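Putative oxidoreductase (Mycobacterium avium, PDB 3QHA) is a putative NAD(P)-dependent oxidoreductase, related to 6-phosphogluconate and 3-hydroxyisobutyrate dehydrogenases, that probably oxidises an alcohol group of a substrate not yet identified. Local coordinates at residues L18-L23 / L73-V78; T32-W37 / K162-V167. One frame throughout, in Å; residues are numbered along the deposited sequence.

Contact 1: residues L18-L23 / L73-V78; sequences LGYIGL and LIHITV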
loop_
_atom_site.group_PDB
_atom_site.type_symbol
_atom_site.label_atom_id
_atom_site.label_comp_id
_atom_site.label_asym_id
_atom_site.label_seq_id
_atom_site.Cartn_x
_atom_site.Cartn_y
_atom_site.Cartn_z
ATOM N N LEU B 18 12.090 28.694 15.616
ATOM C CA LEU B 18 11.429 28.202 14.407
ATOM C C LEU B 18 10.546 29.250 13.737
ATOM O O LEU B 18 9.943 30.089 14.403
ATOM C CB LEU B 18 10.576 26.974 14.733
ATOM C CG LEU B 18 11.282 25.748 15.317
ATOM C CD1 LEU B 18 10.285 24.605 15.474
ATOM C CD2 LEU B 18 12.463 25.316 14.455
ATOM N N GLY B 19 10.479 29.183 12.411
ATOM C CA GLY B 19 9.551 29.990 11.627
ATOM C C GLY B 19 8.750 29.096 10.700
ATOM O O GLY B 19 9.268 28.091 10.209
ATOM N N TYR B 20 7.486 29.442 10.468
ATOM C CA TYR B 20 6.647 28.689 9.534
ATOM C C TYR B 20 5.830 29.617 8.640
ATOM O O TYR B 20 5.074 30.460 9.127
ATOM C CB TYR B 20 5.719 27.711 10.268
ATOM C CG TYR B 20 5.447 26.467 9.449
ATOM C CD1 TYR B 20 6.060 25.259 9.760
ATOM C CD2 TYR B 20 4.613 26.508 8.334
ATOM C CE1 TYR B 20 5.837 24.122 8.999
ATOM C CE2 TYR B 20 4.384 25.376 7.568
ATOM C CZ TYR B 20 4.998 24.188 7.904
ATOM O OH TYR B 20 4.771 23.064 7.145
ATOM N N ILE B 21 5.990 29.450 7.329
ATOM C CA ILE B 21 5.245 30.227 6.345
ATOM C C ILE B 21 4.339 29.289 5.546
ATOM O O ILE B 21 4.819 28.338 4.923
ATOM C CB ILE B 21 6.192 30.994 5.404
ATOM C CG1 ILE B 21 7.049 31.979 6.210
ATOM C CG2 ILE B 21 5.400 31.738 4.333
ATOM C CD1 ILE B 21 8.080 32.706 5.385
ATOM N N GLY B 22 3.031 29.563 5.586
ATOM C CA GLY B 22 2.017 28.733 4.927
ATOM C C GLY B 22 1.315 27.800 5.901
ATOM O O GLY B 22 1.869 26.772 6.283
ATOM N N LEU B 23 0.094 28.161 6.295
ATOM C CA LEU B 23 -0.677 27.396 7.283
ATOM C C LEU B 23 -1.906 26.741 6.647
ATOM O O LEU B 23 -3.024 26.864 7.151
ATOM C CB LEU B 23 -1.104 28.307 8.442
ATOM C CG LEU B 23 0.025 29.019 9.195
ATOM C CD1 LEU B 23 -0.539 29.970 10.239
ATOM C CD2 LEU B 23 0.962 28.015 9.841
ATOM N N LEU B 73 15.525 28.639 11.881
ATOM C CA LEU B 73 15.102 27.605 10.937
ATOM C C LEU B 73 13.689 27.912 10.463
ATOM O O LEU B 73 12.739 27.852 11.244
ATOM C CB LEU B 73 15.164 26.223 11.594
ATOM C CG LEU B 73 14.632 25.022 10.801
ATOM C CD1 LEU B 73 15.323 24.882 9.449
ATOM C CD2 LEU B 73 14.788 23.751 11.616
ATOM N N ILE B 74 13.562 28.232 9.181
ATOM C CA ILE B 74 12.314 28.736 8.617
ATOM C C ILE B 74 11.718 27.704 7.676
ATOM O O ILE B 74 12.332 27.346 6.674
ATOM C CB ILE B 74 12.550 30.043 7.834
ATOM C CG1 ILE B 74 13.134 31.119 8.752
ATOM C CG2 ILE B 74 11.250 30.535 7.205
ATOM C CD1 ILE B 74 13.745 32.279 8.006
ATOM N N HIS B 75 10.515 27.241 8.002
ATOM C CA HIS B 75 9.826 26.227 7.216
ATOM C C HIS B 75 8.856 26.878 6.231
ATOM O O HIS B 75 8.136 27.815 6.591
ATOM C CB HIS B 75 9.054 25.289 8.141
ATOM C CG HIS B 75 9.918 24.547 9.112
ATOM N ND1 HIS B 75 10.535 23.355 8.800
ATOM C CD2 HIS B 75 10.254 24.817 10.396
ATOM C CE1 HIS B 75 11.220 22.928 9.845
ATOM N NE2 HIS B 75 11.068 23.798 10.827
ATOM N N ILE B 76 8.833 26.379 4.996
ATOM C CA ILE B 76 7.945 26.913 3.960
ATOM C C ILE B 76 7.100 25.806 3.328
ATOM O O ILE B 76 7.634 24.847 2.769
ATOM C CB ILE B 76 8.745 27.626 2.847
ATOM C CG1 ILE B 76 9.493 28.837 3.409
ATOM C CG2 ILE B 76 7.818 28.074 1.714
ATOM C CD1 ILE B 76 10.466 29.447 2.422
ATOM N N THR B 77 5.779 25.953 3.429
ATOM C CA THR B 77 4.825 25.069 2.764
ATOM C C THR B 77 3.762 25.922 2.086
ATOM O O THR B 77 2.829 26.390 2.739
ATOM C CB THR B 77 4.142 24.109 3.765
ATOM O OG1 THR B 77 5.135 23.342 4.452
ATOM C CG2 THR B 77 3.183 23.164 3.045
ATOM N N VAL B 78 3.914 26.130 0.779
ATOM C CA VAL B 78 2.979 26.951 -0.002
ATOM C C VAL B 78 2.561 26.213 -1.284
ATOM O O VAL B 78 2.870 25.032 -1.446
ATOM C CB VAL B 78 3.578 28.351 -0.304
ATOM C CG1 VAL B 78 3.725 29.150 0.985
ATOM C CG2 VAL B 78 4.920 28.225 -1.020
#
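Y20 and H75 meet across two neighbouring parallel strands, 18-21 and 73-76. The tyrosine ring brings its CD1 to 3.4 Å from H75 CB, while the carbonyl O of H75 lies over one ring face, offset toward the rim. H75 holds CG anti to its carbonyl carbon (chi1 -61°), which carries the imidazole away from the phenol: ring centroids are 5.7 Å apart with planes at 21°, so the two aromatics barely overlap. Farther along, Y20 OH reaches T77 OG1 at 2.7 Å, a hydrogen bond that restrains the phenol end. Beneath these side chains the backbones bond in alternation: H75 N gives a nearly straight bond to G19 O (2.7 Å, 176° at the hydrogen), and I21 N gives one to H75 O (2.8 Å). Both are inner strands of the Rossmann sheet, and G22 opens what is probably the glycine-rich GxGxxG turn, as in relatives that bind a dinucleotide. Just past strand 73-76, T77 N bonds I21 O (3.0 Å), and G22 CA makes a CA-H...O contact with T77 O (3.3 Å), carrying the pairing one step further. On the other sheet face, I21 packs loosely with I74 and I76. H75 ND1 is hydrogen-bonded to H104 NE2, and M30 of helix 27-33 touches both Y20 and T77.

Contact 2: residues T32-W37 / K162-V167; sequences TRMTEW and KHWAAV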
loop_
_atom_site.group_PDB
_atom_site.type_symbol
_atom_site.label_atom_id
_atom_site.label_comp_id
_atom_site.label_asym_id
_atom_site.label_seq_id
_atom_site.Cartn_x
_atom_site.Cartn_y
_atom_site.Cartn_z
ATOM N N THR B 32 1.493 23.508 14.112
ATOM C CA THR B 32 0.841 23.224 15.391
ATOM C C THR B 32 1.675 22.265 16.244
ATOM O O THR B 32 1.789 22.449 17.455
ATOM C CB THR B 32 -0.572 22.633 15.188
ATOM O OG1 THR B 32 -1.370 23.546 14.426
ATOM C CG2 THR B 32 -1.253 22.381 16.527
ATOM N N ARG B 33 2.249 21.244 15.611
ATOM C CA ARG B 33 3.162 20.323 16.294
ATOM C C ARG B 33 4.380 21.079 16.832
ATOM O O ARG B 33 4.859 20.799 17.930
ATOM C CB ARG B 33 3.603 19.199 15.343
ATOM C CG ARG B 33 4.765 18.338 15.835
ATOM C CD ARG B 33 4.385 17.519 17.061
ATOM N NE ARG B 33 5.491 16.685 17.533
ATOM C CZ ARG B 33 5.461 15.937 18.635
ATOM N NH1 ARG B 33 4.377 15.906 19.406
ATOM N NH2 ARG B 33 6.523 15.213 18.973
ATOM N N MET B 34 4.862 22.045 16.055
ATOM C CA MET B 34 6.026 22.849 16.439
ATOM C C MET B 34 5.799 23.804 17.621
ATOM O O MET B 34 6.768 24.331 18.169
ATOM C CB MET B 34 6.541 23.641 15.239
ATOM C CG MET B 34 7.130 22.777 14.148
ATOM S SD MET B 34 7.763 23.753 12.779
ATOM C CE MET B 34 8.113 22.471 11.577
ATOM N N THR B 35 4.547 24.035 18.024
ATOM C CA THR B 35 4.292 24.833 19.232
ATOM C C THR B 35 4.777 24.107 20.492
ATOM O O THR B 35 4.962 24.728 21.540
ATOM C CB THR B 35 2.801 25.198 19.403
ATOM O OG1 THR B 35 2.008 24.007 19.453
ATOM C CG2 THR B 35 2.328 26.086 18.258
ATOM N N GLU B 36 4.981 22.795 20.376
ATOM C CA GLU B 36 5.489 21.972 21.473
ATOM C C GLU B 36 7.025 21.913 21.515
ATOM O O GLU B 36 7.601 21.445 22.498
ATOM C CB GLU B 36 4.893 20.561 21.381
ATOM C CG GLU B 36 3.393 20.521 21.674
ATOM C CD GLU B 36 2.682 19.357 21.003
ATOM O OE1 GLU B 36 1.874 19.605 20.078
ATOM O OE2 GLU B 36 2.930 18.196 21.397
ATOM N N TRP B 37 7.677 22.383 20.451
ATOM C CA TRP B 37 9.138 22.507 20.405
ATOM C C TRP B 37 9.578 23.572 21.413
ATOM O O TRP B 37 8.968 24.639 21.474
ATOM C CB TRP B 37 9.580 22.885 18.985
ATOM C CG TRP B 37 11.054 23.157 18.782
ATOM C CD1 TRP B 37 11.629 24.366 18.513
ATOM C CD2 TRP B 37 12.122 22.198 18.778
ATOM N NE1 TRP B 37 12.987 24.225 18.365
ATOM C CE2 TRP B 37 13.317 22.905 18.520
ATOM C CE3 TRP B 37 12.186 20.814 18.977
ATOM C CZ2 TRP B 37 14.562 22.276 18.458
ATOM C CZ3 TRP B 37 13.427 20.187 18.916
ATOM C CH2 TRP B 37 14.597 20.921 18.658
ATOM N N LYS B 162 13.381 15.868 13.965
ATOM C CA LYS B 162 12.974 14.688 14.740
ATOM C C LYS B 162 11.749 14.938 15.629
ATOM O O LYS B 162 11.029 13.999 15.970
ATOM C CB LYS B 162 14.139 14.185 15.600
ATOM N N HIS B 163 11.517 16.195 15.997
ATOM C CA HIS B 163 10.368 16.568 16.821
ATOM C C HIS B 163 9.030 16.382 16.100
ATOM O O HIS B 163 8.041 15.989 16.722
ATOM C CB HIS B 163 10.506 18.021 17.292
ATOM C CG HIS B 163 9.273 18.569 17.938
ATOM N ND1 HIS B 163 8.830 18.148 19.174
ATOM C CD2 HIS B 163 8.388 19.503 17.519
ATOM C CE1 HIS B 163 7.726 18.802 19.489
ATOM N NE2 HIS B 163 7.437 19.631 18.501
ATOM N N TRP B 164 8.999 16.668 14.798
ATOM C CA TRP B 164 7.761 16.578 14.009
ATOM C C TRP B 164 7.778 15.471 12.949
ATOM O O TRP B 164 6.759 15.217 12.298
ATOM C CB TRP B 164 7.433 17.927 13.354
ATOM C CG TRP B 164 8.531 18.497 12.502
ATOM C CD1 TRP B 164 9.447 19.438 12.875
ATOM C CD2 TRP B 164 8.822 18.173 11.135
ATOM N NE1 TRP B 164 10.292 19.719 11.828
ATOM C CE2 TRP B 164 9.930 18.956 10.749
ATOM C CE3 TRP B 164 8.258 17.293 10.201
ATOM C CZ2 TRP B 164 10.490 18.885 9.471
ATOM C CZ3 TRP B 164 8.814 17.227 8.926
ATOM C CH2 TRP B 164 9.919 18.021 8.575
ATOM N N ALA B 165 8.927 14.822 12.774
ATOM C CA ALA B 165 9.058 13.719 11.828
ATOM C C ALA B 165 9.634 12.496 12.528
ATOM O O ALA B 165 10.724 12.562 13.102
ATOM C CB ALA B 165 9.947 14.124 10.668
ATOM N N ALA B 166 8.900 11.386 12.477
ATOM C CA ALA B 166 9.366 10.113 13.030
ATOM C C ALA B 166 10.405 9.440 12.129
ATOM O O ALA B 166 11.183 8.604 12.597
ATOM C CB ALA B 166 8.189 9.177 13.256
ATOM N N VAL B 167 10.400 9.788 10.842
ATOM C CA VAL B 167 11.371 9.264 9.879
ATOM C C VAL B 167 12.033 10.414 9.124
ATOM O O VAL B 167 11.382 11.108 8.340
ATOM C CB VAL B 167 10.703 8.302 8.873
ATOM C CG1 VAL B 167 11.634 8.014 7.700
ATOM C CG2 VAL B 167 10.300 7.007 9.564
#
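With CG anti to the backbone N (chi1 168°) and a bend at chi2 (66°), R33 swings its guanidinium across to H163, whose own ring is set by a chi1 of 170° to lie against it. The two flat groups stack, centres 4.2 Å apart. In its own plane the same guanidinium grips the carbonyl O of H163 side-on: R33 NE and R33 NH2 each stand 2.8 Å from H163 O, so one oxygen takes two bonds that fix the guanidinium's rotation. The exchange is returned by H163 NE2, 2.9 Å from R33 O. This donor approaches from above the carbonyl plane, on the face opposite that used by E36 N. A salt bridge from R33 NH1 to E36 OE2, long at 3.4 Å, would help hold the arginine's outer edge. The other imidazole face meets the CA and CB of W37, CB 4.2 Å from the H163 ring centroid; the indole itself is turned obliquely. Deeper in, M34 extends alongside W164 and lays its CE over the five-membered ring, 3.8 Å from the centroid, a CH-pi contact with the sulfur placed obliquely. W37 NE1 bonds L16 O. These contacts join the last part of helix 27-33, the first helix of the Rossmann-type domain, and the residues after it to the weakly bonded last turn of helix 151-164, just before strand 165-172 at the sheet's far edge.

Contacts 1 and 2 have centres 13 Å apart and meet through side chains. M34 is the main bridge: its CE lies 3.3 Å from H75 NE2, and its SD 3.8 Å from Y20 CD1, so the methyl that covers W164 also packs against the histidine. H75 and W164 meet too, their planes at about 90°. A second bridge runs from L18 CD1 to W37 CD1, at 3.3 Å. Strand 18-21 passes through the glycine-rich turn into helix 27-33, and that helix leads into segment 32-37, one half of contact 2. This strand-turn-helix probably serves the dinucleotide, as in relatives, although no cofactor or substrate position is established here.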